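Local coordinates for glycosyl hydrolase family 62 protein (Coprinopsis cinerea, PDB 5B6T) that probably hydrolyses alpha-L-arabinofuranosyl side groups from arabinoxylan, as an alpha-L-arabinofuranosidase of glycoside hydrolase family 62, at residues V98-N103 with W141-V146; R122-G127 with N176-P181. All blocks are in the same frame, centred on the assembly; numbering follows the deposited sequence.

Contact 1: V98-N103 with W141-V146; sequences VYQNGN and WVDMWV. With GOL (glycerol), chain E.
Q100 reaches from strand 94-100 to the backbone of strand 142-148 and supplies the one direct hydrogen bond between the segments. Its OE1 accepts from D143 N at 2.7 Å, almost straight at 178°. CG sits between the backbone N and the carbonyl carbon (chi1 69°), and the bent chain carries the amide alongside V142. A water 2.8 Å from Q100 OE1 accepts from M144 N, linking the strands a second time. NE2 donates to O1 of a glycerol at 3.0 Å, and that hydroxyl donates in turn to D143 OD1 at 2.6 Å. NE2 is also hydrogen-bonded to Y80 OH. Glutamine suits the place because its carbonyl oxygen can take D143 N while its NH2 serves Y80 OH, and here a glycerol as well; with a leucine in its place, D143 N would probably lose its buried acceptor and Y80 OH its amide partner.

Apolar contacts come from V98, M144 and V146. V98 CG1 meets M144 CB at 3.6 Å, and V98 CG2 touches V146 CG2. The unbranched M144 chain bends at chi2, so that CE lies over the rim of one face of the W141 ring and against Q100 CB.

N103 lies beside W141, its OD1 3.4 Å from CH2, while ND2 bonds to Y125 O and the indole NE1 to S157. N101 OD1 accepts from N103 N in an Asx turn, and at G102 a CB would collide with the carbonyl of N101. The near-antiparallel strands belong to neighbouring blades of this family's five-bladed beta-propeller. The D143 side chain is about 6 Å from the bound calcium and from the lead ion; the glycerol, probably from the crystallisation liquor and also held by K27 and D28, lies in a polar site that may be part of the substrate pocket.

Contact 2: R122-G127 with N176-P181; sequences RTFYSG and NGFNEP
F124 offers the face of its ring to the edge of F178 in an offset T-shaped stack, the centroids 5.4 Å apart and the planes at 87°. CD1 of F124 comes within 3.6 Å of CE2 of F178. Both rings have CG anti to the carbonyl carbon (chi1 -73° for F124, -84° for F178) and point the same way, both touching L155. Flat phenylalanine rings suit this, since one can present its broad face and the other a narrow edge. The pair lies between two blades of the propeller, at the turn that follows the outermost strand 122-123 of one and in the loop ahead of strand 182-186 of the next. Y125 widens the contact: N179 O approaches the ring edge in its plane, 3.7 Å from CE1, and P181 CG packs 3.8 Å from the hydroxyl oxygen, which bonds to S167 OG. Polar backbone is joined through water. F124 O accepts from two waters, each at 2.7 Å; one of them accepts from F178 N and the other donates to F178 O, 2.8 Å away. A third water donates to T123 O and only weakly to N176 OD1.

In the fold
Both contacts join the same two neighbouring blades, at different depths. Contact 1 is centred about 10 Å from the centre of the chain and contact 2 about 20 Å. Both are largely buried, but contact 2 lies farther out, with exposed residues such as N179 at its rim. The inner one, between strands 94-100 and 142-148, uses a direct hydrogen bond from a backbone N-H to a side-chain amide oxygen, methyl and thioether packing and a glycerol-binding polar site. The outer one joins a strand-end turn to a loop, relies on aromatic rings, and lets waters connect its backbones. W141 CH2 lies 3.6 Å from Y125 CD2, so the seam runs on from near the metal ions toward the periphery.

Contact 1: V98-N103 with W141-V146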
ATOM      1  N   VAL A  98       1.845   5.242   8.688  1.00  6.90           N
ATOM      2  CA  VAL A  98       0.701   4.466   9.098  1.00  7.13           C
ATOM      3  C   VAL A  98       1.005   3.004   8.809  1.00  7.35           C
ATOM      4  O   VAL A  98       1.621   2.681   7.786  1.00  7.67           O
ATOM      5  CB  VAL A  98      -0.560   4.958   8.358  1.00  7.25           C
ATOM      6  CG1 VAL A  98      -1.732   3.998   8.530  1.00  7.26           C
ATOM      7  CG2 VAL A  98      -0.919   6.332   8.846  1.00  7.31           C
ATOM      8  N   TYR A  99       0.629   2.123   9.723  1.00  7.48           N
ATOM      9  CA  TYR A  99       0.914   0.681   9.600  1.00  7.79           C
ATOM     10  C   TYR A  99       0.048  -0.080  10.611  1.00  8.39           C
ATOM     11  O   TYR A  99      -0.731   0.541  11.369  1.00  8.10           O
ATOM     12  CB  TYR A  99       2.416   0.387   9.832  1.00  7.83           C
ATOM     13  CG  TYR A  99       2.942   1.007  11.120  1.00  7.60           C
ATOM     14  CD1 TYR A  99       3.478   2.279  11.120  1.00  7.52           C
ATOM     15  CD2 TYR A  99       2.955   0.297  12.320  1.00  8.03           C
ATOM     16  CE1 TYR A  99       3.941   2.865  12.272  1.00  8.01           C
ATOM     17  CE2 TYR A  99       3.441   0.871  13.482  1.00  8.27           C
ATOM     18  CZ  TYR A  99       3.954   2.158  13.453  1.00  8.18           C
ATOM     19  OH  TYR A  99       4.416   2.774  14.607  1.00  9.46           O
ATOM     20  N   GLN A 100       0.195  -1.402  10.622  1.00  8.30           N
ATOM     21  CA  GLN A 100      -0.553  -2.227  11.584  1.00  8.32           C
ATOM     22  C   GLN A 100       0.410  -2.843  12.587  1.00  8.33           C
ATOM     23  O   GLN A 100       1.560  -3.172  12.273  1.00  8.06           O
ATOM     24  CB  GLN A 100      -1.317  -3.330  10.847  1.00  8.79           C
ATOM     25  CG  GLN A 100      -0.421  -4.403  10.239  1.00  9.04           C
ATOM     26  CD  GLN A 100      -0.830  -4.874   8.860  1.00  9.37           C
ATOM     27  OE1 GLN A 100      -1.376  -4.135   8.059  1.00  9.24           O
ATOM     28  NE2 GLN A 100      -0.556  -6.115   8.579  1.00  9.46           N
ATOM     29  N   ASN A 101      -0.067  -2.988  13.812  1.00  8.89           N
ATOM     30  CA  ASN A 101       0.680  -3.619  14.878  1.00  9.84           C
ATOM     31  C   ASN A 101      -0.217  -4.556  15.689  1.00  9.98           C
ATOM     32  O   ASN A 101       0.122  -4.881  16.838  1.00 12.05           O
ATOM     33  CB  ASN A 101       1.304  -2.566  15.804  1.00  9.83           C
ATOM     34  CG  ASN A 101       0.278  -1.824  16.630  1.00 10.20           C
ATOM     35  OD1 ASN A 101      -0.921  -1.816  16.317  1.00 10.26           O
ATOM     36  ND2 ASN A 101       0.759  -1.169  17.684  1.00 10.89           N
ATOM     37  N   GLY A 102      -1.320  -4.990  15.103  1.00 10.39           N
ATOM     38  CA  GLY A 102      -2.433  -5.625  15.836  1.00 10.76           C
ATOM     39  C   GLY A 102      -3.630  -4.675  15.982  1.00 11.07           C
ATOM     40  O   GLY A 102      -4.808  -5.105  16.073  1.00 13.27           O
ATOM     41  N   ASN A 103      -3.316  -3.381  15.977  1.00  9.88           N
ATOM     42  CA  ASN A 103      -4.280  -2.286  15.881  1.00  9.75           C
ATOM     43  C   ASN A 103      -3.920  -1.485  14.611  1.00  9.48           C
ATOM     44  O   ASN A 103      -2.994  -1.865  13.870  1.00 10.42           O
ATOM     45  CB  ASN A 103      -4.182  -1.453  17.174  1.00  9.30           C
ATOM     46  CG  ASN A 103      -5.415  -0.607  17.459  1.00  9.70           C
ATOM     47  OD1 ASN A 103      -6.128  -0.102  16.573  1.00 10.41           O
ATOM     48  ND2 ASN A 103      -5.624  -0.366  18.738  1.00 10.06           N
ATOM     49  N   TRP A 141      -6.858  -8.082  10.611  1.00  7.76           N
ATOM     50  CA  TRP A 141      -7.071  -6.665  10.433  1.00  7.38           C
ATOM     51  C   TRP A 141      -5.784  -6.022   9.915  1.00  7.43           C
ATOM     52  O   TRP A 141      -4.794  -5.879  10.667  1.00  7.52           O
ATOM     53  CB  TRP A 141      -7.515  -6.064  11.751  1.00  7.21           C
ATOM     54  CG  TRP A 141      -7.929  -4.647  11.666  1.00  6.91           C
ATOM     55  CD1 TRP A 141      -8.459  -3.990  10.595  1.00  6.95           C
ATOM     56  CD2 TRP A 141      -7.965  -3.727  12.745  1.00  6.94           C
ATOM     57  NE1 TRP A 141      -8.775  -2.705  10.925  1.00  7.02           N
ATOM     58  CE2 TRP A 141      -8.472  -2.508  12.246  1.00  7.23           C
ATOM     59  CE3 TRP A 141      -7.586  -3.797  14.087  1.00  7.45           C
ATOM     60  CZ2 TRP A 141      -8.611  -1.386  13.048  1.00  7.63           C
ATOM     61  CZ3 TRP A 141      -7.725  -2.675  14.874  1.00  7.48           C
ATOM     62  CH2 TRP A 141      -8.244  -1.490  14.359  1.00  7.83           C
ATOM     63  N   VAL A 142      -5.803  -5.631   8.631  1.00  7.01           N
ATOM     64  CA  VAL A 142      -4.590  -5.290   7.923  1.00  6.86           C
ATOM     65  C   VAL A 142      -4.766  -4.104   6.982  1.00  6.95           C
ATOM     66  O   VAL A 142      -5.867  -3.720   6.650  1.00  6.50           O
ATOM     67  CB  VAL A 142      -4.030  -6.508   7.123  1.00  7.23           C
ATOM     68  CG1 VAL A 142      -3.673  -7.633   8.092  1.00  7.23           C
ATOM     69  CG2 VAL A 142      -4.949  -6.972   5.987  1.00  7.38           C
ATOM     70  N   ASP A 143      -3.617  -3.549   6.583  1.00  6.42           N
ATOM     71  CA  ASP A 143      -3.492  -2.652   5.419  1.00  6.57           C
ATOM     72  C   ASP A 143      -4.236  -1.339   5.599  1.00  6.69           C
ATOM     73  O   ASP A 143      -5.254  -1.054   4.937  1.00  6.61           O
ATOM     74  CB  ASP A 143      -3.858  -3.406   4.126  1.00  6.85           C
ATOM     75  CG  ASP A 143      -2.989  -4.624   3.922  1.00  6.84           C
ATOM     76  OD1 ASP A 143      -1.880  -4.660   4.492  1.00  7.25           O
ATOM     77  OD2 ASP A 143      -3.371  -5.547   3.171  1.00  7.21           O
ATOM     78  N   MET A 144      -3.691  -0.568   6.523  1.00  6.41           N
ATOM     79  CA  MET A 144      -4.270   0.686   6.986  1.00  6.73           C
ATOM     80  C   MET A 144      -3.885   1.798   6.028  1.00  6.54           C
ATOM     81  O   MET A 144      -2.696   1.961   5.719  1.00  7.21           O
ATOM     82  CB  MET A 144      -3.723   0.998   8.386  1.00  7.07           C
ATOM     83  CG  MET A 144      -3.768  -0.169   9.350  1.00  7.59           C
ATOM     84  SD  MET A 144      -5.441  -0.739   9.663  1.00  8.28           S
ATOM     85  CE  MET A 144      -5.100  -2.249  10.583  1.00  8.08           C
ATOM     86  N   TRP A 145      -4.878   2.575   5.593  1.00  6.31           N
ATOM     87  CA  TRP A 145      -4.653   3.617   4.592  1.00  6.17           C
ATOM     88  C   TRP A 145      -5.420   4.888   4.908  1.00  6.31           C
ATOM     89  O   TRP A 145      -6.665   4.853   5.033  1.00  6.72           O
ATOM     90  CB  TRP A 145      -5.067   3.072   3.219  1.00  6.17           C
ATOM     91  CG  TRP A 145      -4.860   4.054   2.105  1.00  6.08           C
ATOM     92  CD1 TRP A 145      -5.712   5.062   1.711  1.00  6.05           C
ATOM     93  CD2 TRP A 145      -3.748   4.116   1.224  1.00  5.90           C
ATOM     94  NE1 TRP A 145      -5.163   5.754   0.682  1.00  6.30           N
ATOM     95  CE2 TRP A 145      -3.965   5.187   0.338  1.00  5.96           C
ATOM     96  CE3 TRP A 145      -2.586   3.366   1.092  1.00  5.87           C
ATOM     97  CZ2 TRP A 145      -3.035   5.541  -0.654  1.00  6.09           C
ATOM     98  CZ3 TRP A 145      -1.675   3.726   0.132  1.00  5.92           C
ATOM     99  CH2 TRP A 145      -1.913   4.784  -0.747  1.00  6.06           C
ATOM    100  N   VAL A 146      -4.707   6.007   4.988  1.00  6.23           N
ATOM    101  CA  VAL A 146      -5.290   7.332   5.205  1.00  6.36           C
ATOM    102  C   VAL A 146      -5.346   8.120   3.905  1.00  6.31           C
ATOM    103  O   VAL A 146      -4.394   8.144   3.132  1.00  6.35           O
ATOM    104  CB  VAL A 146      -4.480   8.121   6.270  1.00  6.61           C
ATOM    105  CG1 VAL A 146      -4.912   9.590   6.314  1.00  6.71           C
ATOM    106  CG2 VAL A 146      -4.570   7.471   7.638  1.00  6.71           C
TER
HETATM  107  C1  GOL E 502       0.162  -7.045   4.764  1.00 19.11           C
HETATM  108  O1  GOL E 502      -0.887  -6.796   5.694  1.00 15.64           O
HETATM  109  C2  GOL E 502       0.488  -8.477   4.994  1.00 18.33           C
HETATM  110  O2  GOL E 502       0.112  -9.231   3.820  1.00 17.99           O
HETATM  111  C3  GOL E 502       1.925  -8.528   5.491  1.00 17.50           C
HETATM  112  O3  GOL E 502       2.867  -8.475   4.428  1.00 15.05           O
HETATM  113  O   HOH W   1      -1.141  -1.358   7.550  1.00  6.71           O

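Contact 2: R122-G127 with N176-P181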
ATOM      1  N   ARG A 122       1.662   4.796  18.104  1.00  9.45           N
ATOM      2  CA  ARG A 122       0.375   5.185  18.720  1.00 10.80           C
ATOM      3  C   ARG A 122      -0.738   4.561  17.879  1.00 10.00           C
ATOM      4  O   ARG A 122      -0.482   4.134  16.749  1.00  9.68           O
ATOM      5  CB  ARG A 122       0.236   6.713  18.798  1.00 12.98           C
ATOM      6  CG  ARG A 122       1.149   7.339  19.852  1.00 17.00           C
ATOM      7  CD  ARG A 122       1.126   8.854  19.734  1.00 22.76           C
ATOM      8  NE  ARG A 122       1.984   9.528  20.718  1.00 29.37           N
ATOM      9  CZ  ARG A 122       1.615  10.526  21.530  1.00 35.27           C
ATOM     10  NH1 ARG A 122       0.377  11.025  21.504  1.00 38.01           N
ATOM     11  NH2 ARG A 122       2.510  11.042  22.375  1.00 37.95           N
ATOM     12  N   THR A 123      -1.948   4.457  18.417  1.00  9.02           N
ATOM     13  CA  THR A 123      -3.035   3.848  17.661  1.00  9.77           C
ATOM     14  C   THR A 123      -4.193   4.823  17.382  1.00  9.40           C
ATOM     15  O   THR A 123      -4.402   5.782  18.136  1.00 10.02           O
ATOM     16  CB  THR A 123      -3.567   2.587  18.328  1.00 10.26           C
ATOM     17  OG1 THR A 123      -4.065   2.910  19.627  1.00 12.04           O
ATOM     18  CG2 THR A 123      -2.477   1.535  18.447  1.00 10.49           C
ATOM     19  N   PHE A 124      -4.900   4.575  16.273  1.00  8.83           N
ATOM     20  CA  PHE A 124      -6.026   5.392  15.846  1.00  9.06           C
ATOM     21  C   PHE A 124      -7.323   5.002  16.571  1.00  9.38           C
ATOM     22  O   PHE A 124      -8.322   5.742  16.533  1.00  9.89           O
ATOM     23  CB  PHE A 124      -6.238   5.200  14.332  1.00  8.86           C
ATOM     24  CG  PHE A 124      -5.215   5.853  13.451  1.00  8.62           C
ATOM     25  CD1 PHE A 124      -5.091   7.232  13.403  1.00  8.77           C
ATOM     26  CD2 PHE A 124      -4.376   5.082  12.629  1.00  8.35           C
ATOM     27  CE1 PHE A 124      -4.191   7.839  12.567  1.00  8.71           C
ATOM     28  CE2 PHE A 124      -3.466   5.700  11.770  1.00  8.34           C
ATOM     29  CZ  PHE A 124      -3.374   7.080  11.752  1.00  8.62           C
ATOM     30  N   TYR A 125      -7.357   3.800  17.148  1.00  9.43           N
ATOM     31  CA  TYR A 125      -8.504   3.327  17.907  1.00  9.48           C
ATOM     32  C   TYR A 125      -8.006   2.728  19.217  1.00 10.35           C
ATOM     33  O   TYR A 125      -6.883   2.286  19.309  1.00  9.44           O
ATOM     34  CB  TYR A 125      -9.224   2.201  17.166  1.00  9.23           C
ATOM     35  CG  TYR A 125      -9.675   2.476  15.728  1.00  8.52           C
ATOM     36  CD1 TYR A 125     -10.909   3.050  15.462  1.00  8.85           C
ATOM     37  CD2 TYR A 125      -8.906   2.054  14.654  1.00  8.84           C
ATOM     38  CE1 TYR A 125     -11.323   3.241  14.161  1.00  8.25           C
ATOM     39  CE2 TYR A 125      -9.312   2.222  13.361  1.00  8.54           C
ATOM     40  CZ  TYR A 125     -10.513   2.796  13.105  1.00  8.46           C
ATOM     41  OH  TYR A 125     -10.929   2.934  11.795  1.00  8.31           O
ATOM     42  N   SER A 126      -8.892   2.608  20.192  1.00 11.92           N
ATOM     43  CA  SER A 126      -8.515   1.971  21.455  1.00 14.15           C
ATOM     44  C   SER A 126      -8.381   0.428  21.356  1.00 14.05           C
ATOM     45  O   SER A 126      -7.703  -0.209  22.164  1.00 16.27           O
ATOM     46  CB  SER A 126      -9.497   2.419  22.559  1.00 17.14           C
ATOM     47  OG  SER A 126     -10.762   1.812  22.335  1.00 20.12           O
ATOM     48  N   GLY A 127      -8.965  -0.164  20.323  1.00 12.68           N
ATOM     49  CA  GLY A 127      -8.899  -1.593  20.072  1.00 12.60           C
ATOM     50  C   GLY A 127      -9.601  -1.841  18.755  1.00 11.75           C
ATOM     51  O   GLY A 127     -10.038  -0.900  18.119  1.00 11.89           O
ATOM     52  N   ASN A 176      -6.606  12.016  15.950  1.00  9.48           N
ATOM     53  CA  ASN A 176      -7.614  11.611  16.927  1.00 10.41           C
ATOM     54  C   ASN A 176      -9.016  11.694  16.349  1.00  9.65           C
ATOM     55  O   ASN A 176      -9.244  12.351  15.330  1.00  9.10           O
ATOM     56  CB  ASN A 176      -7.494  12.515  18.157  1.00 12.17           C
ATOM     57  CG  ASN A 176      -6.112  12.433  18.784  1.00 13.78           C
ATOM     58  OD1 ASN A 176      -5.660  11.357  19.127  1.00 17.62           O
ATOM     59  ND2 ASN A 176      -5.425  13.545  18.847  1.00 15.71           N
ATOM     60  N   GLY A 177      -9.938  11.010  16.991  1.00  9.26           N
ATOM     61  CA  GLY A 177     -11.355  11.134  16.702  1.00  9.11           C
ATOM     62  C   GLY A 177     -11.937  10.258  15.615  1.00  9.28           C
ATOM     63  O   GLY A 177     -13.092  10.435  15.263  1.00  9.56           O
ATOM     64  N   PHE A 178     -11.173   9.298  15.096  1.00  8.89           N
ATOM     65  CA  PHE A 178     -11.731   8.403  14.097  1.00  9.26           C
ATOM     66  C   PHE A 178     -12.937   7.678  14.642  1.00  9.56           C
ATOM     67  O   PHE A 178     -12.892   7.092  15.719  1.00  9.52           O
ATOM     68  CB  PHE A 178     -10.690   7.413  13.549  1.00  9.21           C
ATOM     69  CG  PHE A 178      -9.866   7.981  12.447  1.00  9.24           C
ATOM     70  CD1 PHE A 178     -10.442   8.289  11.218  1.00  8.95           C
ATOM     71  CD2 PHE A 178      -8.526   8.240  12.633  1.00  9.21           C
ATOM     72  CE1 PHE A 178      -9.674   8.804  10.203  1.00  9.00           C
ATOM     73  CE2 PHE A 178      -7.747   8.771  11.607  1.00  9.42           C
ATOM     74  CZ  PHE A 178      -8.318   9.054  10.393  1.00  9.36           C
ATOM     75  N   ASN A 179     -14.021   7.721  13.864  1.00  9.32           N
ATOM     76  CA  ASN A 179     -15.294   7.192  14.322  1.00  9.08           C
ATOM     77  C   ASN A 179     -15.417   5.707  14.080  1.00  9.18           C
ATOM     78  O   ASN A 179     -14.455   5.046  13.638  1.00  8.67           O
ATOM     79  CB  ASN A 179     -16.461   7.978  13.716  1.00  9.20           C
ATOM     80  CG  ASN A 179     -16.593   7.808  12.225  1.00 10.26           C
ATOM     81  OD1 ASN A 179     -15.768   7.183  11.553  1.00  9.54           O
ATOM     82  ND2 ASN A 179     -17.639   8.413  11.678  1.00 11.19           N
ATOM     83  N   GLU A 180     -16.584   5.147  14.389  1.00  9.37           N
ATOM     84  CA  GLU A 180     -16.786   3.733  14.155  1.00  9.81           C
ATOM     85  C   GLU A 180     -16.746   3.503  12.644  1.00  9.16           C
ATOM     86  O   GLU A 180     -17.394   4.214  11.885  1.00  9.40           O
ATOM     87  CB  GLU A 180     -18.137   3.270  14.718  1.00 11.13           C
ATOM     88  CG  GLU A 180     -18.422   1.772  14.520  1.00 12.31           C
ATOM     89  CD  GLU A 180     -17.582   0.812  15.385  1.00 13.80           C
ATOM     90  OE1 GLU A 180     -16.798   1.317  16.261  1.00 13.83           O
ATOM     91  OE2 GLU A 180     -17.722  -0.456  15.190  1.00 12.25           O
ATOM     92  N   PRO A 181     -15.970   2.508  12.170  1.00  8.58           N
ATOM     93  CA  PRO A 181     -15.982   2.316  10.716  1.00  8.69           C
ATOM     94  C   PRO A 181     -17.323   1.880  10.148  1.00  8.67           C
ATOM     95  O   PRO A 181     -18.118   1.233  10.838  1.00  9.04           O
ATOM     96  CB  PRO A 181     -14.943   1.211  10.480  1.00  8.70           C
ATOM     97  CG  PRO A 181     -14.244   1.021  11.776  1.00  9.14           C
ATOM     98  CD  PRO A 181     -15.135   1.513  12.852  1.00  8.83           C
TER
HETATM   99  O   HOH W   2      -3.774   8.688  18.623  1.00 28.98           O
HETATM  100  O   HOH W   3      -8.469   8.433  16.051  1.00 10.38           O
HETATM  101  O   HOH W   4     -10.850   6.171  17.409  1.00 14.49           O